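Local structure of SusD homolog (Bacteroides ovatus, 4F53) at residues A141-Q153 with Y480-V492. The protein probably binds glycans, such as mucin O-glycans, at the cell surface, as a SusD-like lipoprotein of the outer membrane. Sequence-based numbering, arbitrary orientation. Where two conformers were deposited one is given.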
ATOM      1  N   ALA A 141      -0.690 -15.534 -23.754  1.00 76.40           N
ATOM      2  CA  ALA A 141      -2.092 -15.792 -23.421  1.00 75.91           C
ATOM      3  C   ALA A 141      -2.268 -17.179 -22.789  1.00 80.08           C
ATOM      4  O   ALA A 141      -3.228 -17.381 -22.043  1.00 79.82           O
ATOM      5  CB  ALA A 141      -2.961 -15.658 -24.659  1.00 78.15           C
ATOM      6  N   ALA A 142      -1.315 -18.107 -23.043  1.00 77.16           N
ATOM      7  CA  ALA A 142      -1.334 -19.482 -22.536  1.00 77.96           C
ATOM      8  C   ALA A 142      -1.024 -19.553 -21.027  1.00 78.83           C
ATOM      9  O   ALA A 142      -1.856 -20.052 -20.266  1.00 78.48           O
ATOM     10  CB  ALA A 142      -0.348 -20.342 -23.320  1.00 80.94           C
ATOM     11  N   ASN A 143       0.169 -19.078 -20.603  1.00 72.22           N
ATOM     12  CA  ASN A 143       0.619 -19.065 -19.203  1.00 69.13           C
ATOM     13  C   ASN A 143       1.425 -17.785 -18.996  1.00 68.96           C
ATOM     14  O   ASN A 143       2.654 -17.781 -19.160  1.00 69.73           O
ATOM     15  CB  ASN A 143       1.434 -20.336 -18.883  1.00 70.26           C
ATOM     16  CG  ASN A 143       1.911 -20.494 -17.453  1.00 91.37           C
ATOM     17  OD1 ASN A 143       1.714 -19.639 -16.591  1.00 80.49           O
ATOM     18  ND2 ASN A 143       2.563 -21.613 -17.169  1.00 87.06           N
ATOM     19  N   ALA A 144       0.703 -16.685 -18.693  1.00 60.78           N
ATOM     20  CA  ALA A 144       1.202 -15.317 -18.527  1.00 57.80           C
ATOM     21  C   ALA A 144       2.544 -15.201 -17.786  1.00 57.59           C
ATOM     22  O   ALA A 144       3.444 -14.571 -18.318  1.00 57.30           O
ATOM     23  CB  ALA A 144       0.159 -14.471 -17.823  1.00 57.00           C
ATOM     24  N   ILE A 145       2.683 -15.813 -16.595  1.00 53.05           N
ATOM     25  CA  ILE A 145       3.883 -15.750 -15.739  1.00 51.88           C
ATOM     26  C   ILE A 145       5.110 -16.506 -16.350  1.00 57.08           C
ATOM     27  O   ILE A 145       6.258 -16.192 -15.998  1.00 54.87           O
ATOM     28  CB  ILE A 145       3.552 -16.260 -14.303  1.00 53.77           C
ATOM     29  CG1 ILE A 145       4.455 -15.592 -13.239  1.00 53.08           C
ATOM     30  CG2 ILE A 145       3.519 -17.799 -14.193  1.00 53.48           C
ATOM     31  CD1 ILE A 145       3.882 -15.600 -11.878  1.00 56.33           C
ATOM     32  N   LYS A 146       4.850 -17.497 -17.240  1.00 55.51           N
ATOM     33  CA  LYS A 146       5.874 -18.306 -17.895  1.00 57.46           C
ATOM     34  C   LYS A 146       6.303 -17.574 -19.167  1.00 62.26           C
ATOM     35  O   LYS A 146       6.003 -17.990 -20.298  1.00 64.76           O
ATOM     36  CB  LYS A 146       5.364 -19.740 -18.168  1.00 61.10           C
ATOM     37  CG  LYS A 146       6.473 -20.751 -18.471  1.00 65.62           C
ATOM     38  CD  LYS A 146       5.894 -22.058 -18.953  1.00 79.97           C
ATOM     39  CE  LYS A 146       6.886 -23.195 -18.952  1.00 93.17           C
ATOM     40  NZ  LYS A 146       6.196 -24.511 -18.860  1.00100.34           N
ATOM     41  N   SER A 147       6.986 -16.440 -18.952  1.00 55.23           N
ATOM     42  CA  SER A 147       7.425 -15.528 -20.001  1.00 53.61           C
ATOM     43  C   SER A 147       8.722 -14.787 -19.605  1.00 55.41           C
ATOM     44  O   SER A 147       9.039 -14.729 -18.407  1.00 53.70           O
ATOM     45  CB  SER A 147       6.318 -14.494 -20.248  1.00 53.90           C
ATOM     46  OG  SER A 147       5.040 -15.081 -20.440  1.00 58.82           O
ATOM     47  N   PRO A 148       9.447 -14.152 -20.576  1.00 51.39           N
ATOM     48  CA  PRO A 148      10.606 -13.305 -20.196  1.00 49.49           C
ATOM     49  C   PRO A 148      10.174 -12.108 -19.323  1.00 51.75           C
ATOM     50  O   PRO A 148       9.053 -11.597 -19.461  1.00 51.37           O
ATOM     51  CB  PRO A 148      11.165 -12.837 -21.546  1.00 51.47           C
ATOM     52  CG  PRO A 148      10.600 -13.820 -22.558  1.00 57.70           C
ATOM     53  CD  PRO A 148       9.248 -14.157 -22.045  1.00 52.88           C
ATOM     54  N   TYR A 149      11.058 -11.685 -18.405  1.00 46.28           N
ATOM     55  CA  TYR A 149      10.818 -10.585 -17.466  1.00 43.01           C
ATOM     56  C   TYR A 149      11.358  -9.259 -18.003  1.00 49.55           C
ATOM     57  O   TYR A 149      12.475  -9.203 -18.526  1.00 51.92           O
ATOM     58  CB  TYR A 149      11.485 -10.863 -16.104  1.00 41.49           C
ATOM     59  CG  TYR A 149      10.870 -11.948 -15.241  1.00 43.14           C
ATOM     60  CD1 TYR A 149      10.488 -13.175 -15.788  1.00 46.29           C
ATOM     61  CD2 TYR A 149      10.788 -11.799 -13.856  1.00 41.89           C
ATOM     62  CE1 TYR A 149       9.954 -14.186 -14.996  1.00 46.12           C
ATOM     63  CE2 TYR A 149      10.300 -12.822 -13.046  1.00 42.98           C
ATOM     64  CZ  TYR A 149       9.877 -14.013 -13.622  1.00 50.62           C
ATOM     65  OH  TYR A 149       9.384 -15.024 -12.837  1.00 45.46           O
ATOM     66  N   ASP A 150      10.571  -8.191 -17.858  1.00 43.86           N
ATOM     67  CA  ASP A 150      10.999  -6.847 -18.212  1.00 42.18           C
ATOM     68  C   ASP A 150      11.709  -6.268 -17.025  1.00 43.45           C
ATOM     69  O   ASP A 150      11.322  -6.557 -15.892  1.00 42.28           O
ATOM     70  CB  ASP A 150       9.790  -5.930 -18.539  1.00 42.45           C
ATOM     71  CG  ASP A 150       8.902  -6.277 -19.713  1.00 48.97           C
ATOM     72  OD1 ASP A 150       9.292  -7.138 -20.522  1.00 53.42           O
ATOM     73  OD2 ASP A 150       7.819  -5.681 -19.823  1.00 46.31           O
ATOM     74  N   SER A 151      12.651  -5.361 -17.260  1.00 38.81           N
ATOM     75  CA  SER A 151      13.284  -4.626 -16.178  1.00 36.48           C
ATOM     76  C   SER A 151      12.198  -3.752 -15.506  1.00 39.12           C
ATOM     77  O   SER A 151      11.189  -3.449 -16.154  1.00 36.99           O
ATOM     78  CB  SER A 151      14.437  -3.783 -16.714  1.00 37.46           C
ATOM     79  OG  SER A 151      13.996  -2.753 -17.580  1.00 47.22           O
ATOM     80  N   GLN A 152      12.367  -3.376 -14.220  1.00 34.31           N
ATOM     81  CA  GLN A 152      11.380  -2.519 -13.597  1.00 32.61           C
ATOM     82  C   GLN A 152      11.267  -1.185 -14.382  1.00 36.64           C
ATOM     83  O   GLN A 152      10.155  -0.687 -14.586  1.00 37.06           O
ATOM     84  CB  GLN A 152      11.699  -2.282 -12.128  1.00 33.39           C
ATOM     85  CG  GLN A 152      10.617  -1.476 -11.444  1.00 30.17           C
ATOM     86  CD  GLN A 152      10.849  -1.355  -9.982  1.00 36.90           C
ATOM     87  OE1 GLN A 152      11.743  -0.639  -9.523  1.00 32.25           O
ATOM     88  NE2 GLN A 152       9.964  -1.960  -9.223  1.00 26.54           N
ATOM     89  N   GLN A 153      12.400  -0.655 -14.876  1.00 33.93           N
ATOM     90  CA  GLN A 153      12.414   0.567 -15.677  1.00 33.70           C
ATOM     91  C   GLN A 153      11.553   0.426 -16.955  1.00 40.43           C
ATOM     92  O   GLN A 153      10.782   1.338 -17.271  1.00 40.74           O
ATOM     93  CB  GLN A 153      13.818   0.987 -16.057  1.00 35.20           C
ATOM     94  CG  GLN A 153      13.751   2.330 -16.829  1.00 35.02           C
ATOM     95  CD  GLN A 153      15.059   2.937 -17.179  1.00 49.90           C
ATOM     96  OE1 GLN A 153      16.124   2.451 -16.800  1.00 48.20           O
ATOM     97  NE2 GLN A 153      14.981   4.020 -17.922  1.00 42.11           N
ATOM     98  N   TYR A 480      11.860 -14.130  -5.736  1.00 43.49           N
ATOM     99  CA  TYR A 480      11.042 -14.872  -6.697  1.00 43.84           C
ATOM    100  C   TYR A 480      10.699 -16.258  -6.160  1.00 50.15           C
ATOM    101  O   TYR A 480      11.567 -16.896  -5.559  1.00 51.89           O
ATOM    102  CB  TYR A 480      11.760 -15.004  -8.065  1.00 44.89           C
ATOM    103  CG  TYR A 480      11.995 -13.681  -8.761  1.00 44.06           C
ATOM    104  CD1 TYR A 480      10.935 -12.822  -9.047  1.00 43.53           C
ATOM    105  CD2 TYR A 480      13.270 -13.307  -9.182  1.00 45.14           C
ATOM    106  CE1 TYR A 480      11.145 -11.608  -9.691  1.00 42.56           C
ATOM    107  CE2 TYR A 480      13.489 -12.093  -9.829  1.00 44.89           C
ATOM    108  CZ  TYR A 480      12.423 -11.241 -10.067  1.00 46.48           C
ATOM    109  OH  TYR A 480      12.608 -10.045 -10.703  1.00 44.03           O
ATOM    110  N   PRO A 481       9.452 -16.750  -6.356  1.00 46.43           N
ATOM    111  CA  PRO A 481       9.116 -18.121  -5.899  1.00 46.28           C
ATOM    112  C   PRO A 481      10.067 -19.172  -6.504  1.00 53.77           C
ATOM    113  O   PRO A 481      10.415 -19.085  -7.692  1.00 52.54           O
ATOM    114  CB  PRO A 481       7.673 -18.315  -6.377  1.00 47.46           C
ATOM    115  CG  PRO A 481       7.121 -16.924  -6.521  1.00 50.92           C
ATOM    116  CD  PRO A 481       8.297 -16.105  -7.019  1.00 46.92           C
ATOM    117  N   THR A 482      10.500 -20.161  -5.668  1.00 53.73           N
ATOM    118  CA  THR A 482      11.426 -21.239  -6.038  0.50 56.16           C
ATOM    119  C   THR A 482      10.911 -22.027  -7.263  1.00 60.63           C
ATOM    120  O   THR A 482      11.713 -22.468  -8.081  1.00 62.47           O
ATOM    121  CB  THR A 482      11.714 -22.161  -4.820  0.50 70.07           C
ATOM    122  OG1 THR A 482      12.522 -23.263  -5.231  0.50 75.36           O
ATOM    123  CG2 THR A 482      10.446 -22.673  -4.115  0.50 69.86           C
ATOM    124  N   ASP A 483       9.578 -22.187  -7.389  1.00 56.49           N
ATOM    125  CA  ASP A 483       8.911 -22.924  -8.476  1.00 58.25           C
ATOM    126  C   ASP A 483       9.120 -22.277  -9.826  1.00 60.23           C
ATOM    127  O   ASP A 483       9.076 -22.974 -10.842  1.00 61.97           O
ATOM    128  CB  ASP A 483       7.393 -23.042  -8.219  1.00 60.72           C
ATOM    129  CG  ASP A 483       6.963 -24.158  -7.277  1.00 79.47           C
ATOM    130  OD1 ASP A 483       7.660 -25.197  -7.226  1.00 81.93           O
ATOM    131  OD2 ASP A 483       5.889 -24.016  -6.632  1.00 86.85           O
ATOM    132  N   GLU A 484       9.338 -20.946  -9.846  1.00 53.15           N
ATOM    133  CA  GLU A 484       9.568 -20.205 -11.087  1.00 52.19           C
ATOM    134  C   GLU A 484      10.965 -20.503 -11.624  1.00 58.12           C
ATOM    135  O   GLU A 484      11.135 -20.571 -12.844  1.00 59.99           O
ATOM    136  CB  GLU A 484       9.305 -18.697 -10.920  1.00 51.17           C
ATOM    137  CG  GLU A 484       7.830 -18.372 -10.721  1.00 52.70           C
ATOM    138  CD  GLU A 484       6.860 -19.096 -11.640  1.00 69.43           C
ATOM    139  OE1 GLU A 484       7.017 -18.987 -12.876  1.00 67.08           O
ATOM    140  OE2 GLU A 484       5.963 -19.802 -11.122  1.00 63.47           O
ATOM    141  N   TYR A 485      11.934 -20.798 -10.735  1.00 54.80           N
ATOM    142  CA  TYR A 485      13.277 -21.229 -11.135  1.00 56.75           C
ATOM    143  C   TYR A 485      13.213 -22.615 -11.784  1.00 65.79           C
ATOM    144  O   TYR A 485      14.070 -22.940 -12.598  1.00 68.28           O
ATOM    145  CB  TYR A 485      14.202 -21.305  -9.918  1.00 56.80           C
ATOM    146  CG  TYR A 485      14.823 -20.004  -9.476  1.00 54.95           C
ATOM    147  CD1 TYR A 485      14.151 -19.149  -8.603  1.00 54.02           C
ATOM    148  CD2 TYR A 485      16.137 -19.688  -9.815  1.00 55.96           C
ATOM    149  CE1 TYR A 485      14.754 -17.988  -8.124  1.00 53.40           C
ATOM    150  CE2 TYR A 485      16.735 -18.508  -9.379  1.00 54.81           C
ATOM    151  CZ  TYR A 485      16.045 -17.668  -8.523  1.00 58.50           C
ATOM    152  OH  TYR A 485      16.670 -16.551  -8.046  1.00 55.14           O
ATOM    153  N   ARG A 486      12.220 -23.448 -11.401  1.00 62.84           N
ATOM    154  CA  ARG A 486      12.122 -24.795 -11.953  1.00 65.30           C
ATOM    155  C   ARG A 486      11.309 -24.845 -13.249  1.00 69.86           C
ATOM    156  O   ARG A 486      11.700 -25.555 -14.167  1.00 72.55           O
ATOM    157  CB  ARG A 486      11.572 -25.774 -10.918  1.00 66.83           C
ATOM    158  CG  ARG A 486      12.607 -26.069  -9.844  1.00 80.94           C
ATOM    159  CD  ARG A 486      12.132 -27.069  -8.823  1.00 96.86           C
ATOM    160  NE  ARG A 486      12.067 -26.469  -7.494  1.00102.79           N
ATOM    161  CZ  ARG A 486      10.939 -26.100  -6.907  1.00113.92           C
ATOM    162  NH1 ARG A 486       9.776 -26.291  -7.515  1.00100.59           N
ATOM    163  NH2 ARG A 486      10.961 -25.554  -5.700  1.00 97.86           N
ATOM    164  N   GLU A 487      10.229 -24.074 -13.349  1.00 64.74           N
ATOM    165  CA  GLU A 487       9.372 -24.033 -14.536  1.00 64.66           C
ATOM    166  C   GLU A 487       9.810 -22.999 -15.587  1.00 65.72           C
ATOM    167  O   GLU A 487       9.408 -23.125 -16.744  1.00 66.52           O
ATOM    168  CB  GLU A 487       7.918 -23.729 -14.132  1.00 64.85           C
ATOM    169  CG  GLU A 487       7.290 -24.807 -13.267  1.00 83.07           C
ATOM    170  CD  GLU A 487       5.776 -24.903 -13.260  1.00124.97           C
ATOM    171  OE1 GLU A 487       5.092 -23.869 -13.452  1.00125.13           O
ATOM    172  OE2 GLU A 487       5.273 -26.023 -13.008  1.00133.33           O
ATOM    173  N   ASN A 488      10.613 -21.979 -15.209  1.00 59.94           N
ATOM    174  CA  ASN A 488      11.003 -20.897 -16.141  1.00 59.29           C
ATOM    175  C   ASN A 488      12.444 -20.367 -15.875  1.00 61.67           C
ATOM    176  O   ASN A 488      12.682 -19.165 -15.938  1.00 59.22           O
ATOM    177  CB  ASN A 488       9.970 -19.746 -15.982  1.00 56.30           C
ATOM    178  CG  ASN A 488       9.910 -18.745 -17.108  1.00 71.20           C
ATOM    179  OD1 ASN A 488      10.189 -19.042 -18.282  1.00 68.34           O
ATOM    180  ND2 ASN A 488       9.494 -17.534 -16.769  1.00 58.29           N
ATOM    181  N   ARG A 489      13.391 -21.276 -15.611  1.00 60.11           N
ATOM    182  CA  ARG A 489      14.785 -21.023 -15.220  1.00 60.40           C
ATOM    183  C   ARG A 489      15.510 -19.946 -16.035  1.00 64.79           C
ATOM    184  O   ARG A 489      16.089 -19.052 -15.422  1.00 63.62           O
ATOM    185  CB  ARG A 489      15.614 -22.330 -15.245  1.00 62.80           C
ATOM    186  CG  ARG A 489      16.953 -22.217 -14.509  1.00 71.32           C
ATOM    187  CD  ARG A 489      17.560 -23.540 -14.062  1.00 79.60           C
ATOM    188  NE  ARG A 489      16.867 -24.108 -12.899  1.00 89.93           N
ATOM    189  CZ  ARG A 489      17.068 -23.734 -11.639  1.00100.40           C
ATOM    190  NH1 ARG A 489      17.933 -22.766 -11.354  1.00 83.08           N
ATOM    191  NH2 ARG A 489      16.390 -24.308 -10.654  1.00 89.57           N
ATOM    192  N   GLU A 490      15.533 -20.043 -17.379  1.00 63.02           N
ATOM    193  CA  GLU A 490      16.269 -19.090 -18.208  1.00 62.88           C
ATOM    194  C   GLU A 490      15.816 -17.667 -17.969  1.00 61.81           C
ATOM    195  O   GLU A 490      16.644 -16.800 -17.675  1.00 60.53           O
ATOM    196  CB  GLU A 490      16.177 -19.441 -19.699  1.00 66.55           C
ATOM    197  CG  GLU A 490      17.427 -20.125 -20.216  1.00 84.60           C
ATOM    198  CD  GLU A 490      17.629 -20.050 -21.719  1.00120.84           C
ATOM    199  OE1 GLU A 490      17.445 -18.950 -22.294  1.00117.92           O
ATOM    200  OE2 GLU A 490      18.011 -21.083 -22.316  1.00119.50           O
ATOM    201  N   SER A 491      14.505 -17.444 -18.044  1.00 56.53           N
ATOM    202  CA  SER A 491      13.866 -16.149 -17.840  1.00 53.30           C
ATOM    203  C   SER A 491      14.039 -15.631 -16.414  1.00 56.66           C
ATOM    204  O   SER A 491      14.280 -14.433 -16.247  1.00 55.43           O
ATOM    205  CB  SER A 491      12.386 -16.242 -18.178  1.00 54.99           C
ATOM    206  OG  SER A 491      12.213 -16.477 -19.565  1.00 58.76           O
ATOM    207  N   VAL A 492      13.942 -16.523 -15.396  1.00 53.25           N
ATOM    208  CA  VAL A 492      14.052 -16.112 -13.980  1.00 51.35           C
ATOM    209  C   VAL A 492      15.516 -15.735 -13.666  1.00 54.41           C
ATOM    210  O   VAL A 492      15.757 -14.735 -12.988  1.00 53.11           O
ATOM    211  CB  VAL A 492      13.462 -17.152 -12.968  1.00 54.29           C
ATOM    212  CG1 VAL A 492      13.580 -16.656 -11.523  1.00 52.14           C
ATOM    213  CG2 VAL A 492      11.994 -17.411 -13.281  1.00 53.50           C
TER
HETATM  214  O   HOH W   1       8.365 -16.995 -14.053  1.00 48.56           O
HETATM  215  O   HOH W   2      13.782 -12.538 -18.016  1.00 43.80           O
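Tyr149 turns its CG away from its own carbonyl carbon (chi1 -71°), which carries the ring across to Tyr480. Asn488 has CG opposite its backbone N (chi1 -162°), and its amide reaches the 145-147 backbone. The two tyrosines form a T-shaped pair. The CE2 edge of Tyr149 meets one face of Tyr480, with the planes at 86° and Tyr149 CE2 3.7 Å from Tyr480 CE1. Val492 CG2 packs 3.6 Å from Tyr149 OH. Asn488 ND2 donates to Ser147 O at 3.3 Å; the bond is fairly straight at the hydrogen, but the donor sits above the carbonyl plane. One water takes bonds from Tyr149 OH (2.5 Å) and Asn488 ND2 and gives its own to Ile145 O and Glu484 OE1. With two partners on each segment, it bridges them. The other carboxylate oxygen, Glu484 OE2, is held by Asn90. A leucine in place of Tyr149 would probably leave this water short of a donor and the Tyr480 face without its edge-on partner. A second water links Tyr149 N to Ser491 O. The contact joins the loop before helix 152-173 to the junction of helices 482-487 and 489-502, within the helix-rich, TPR-related SusD fold.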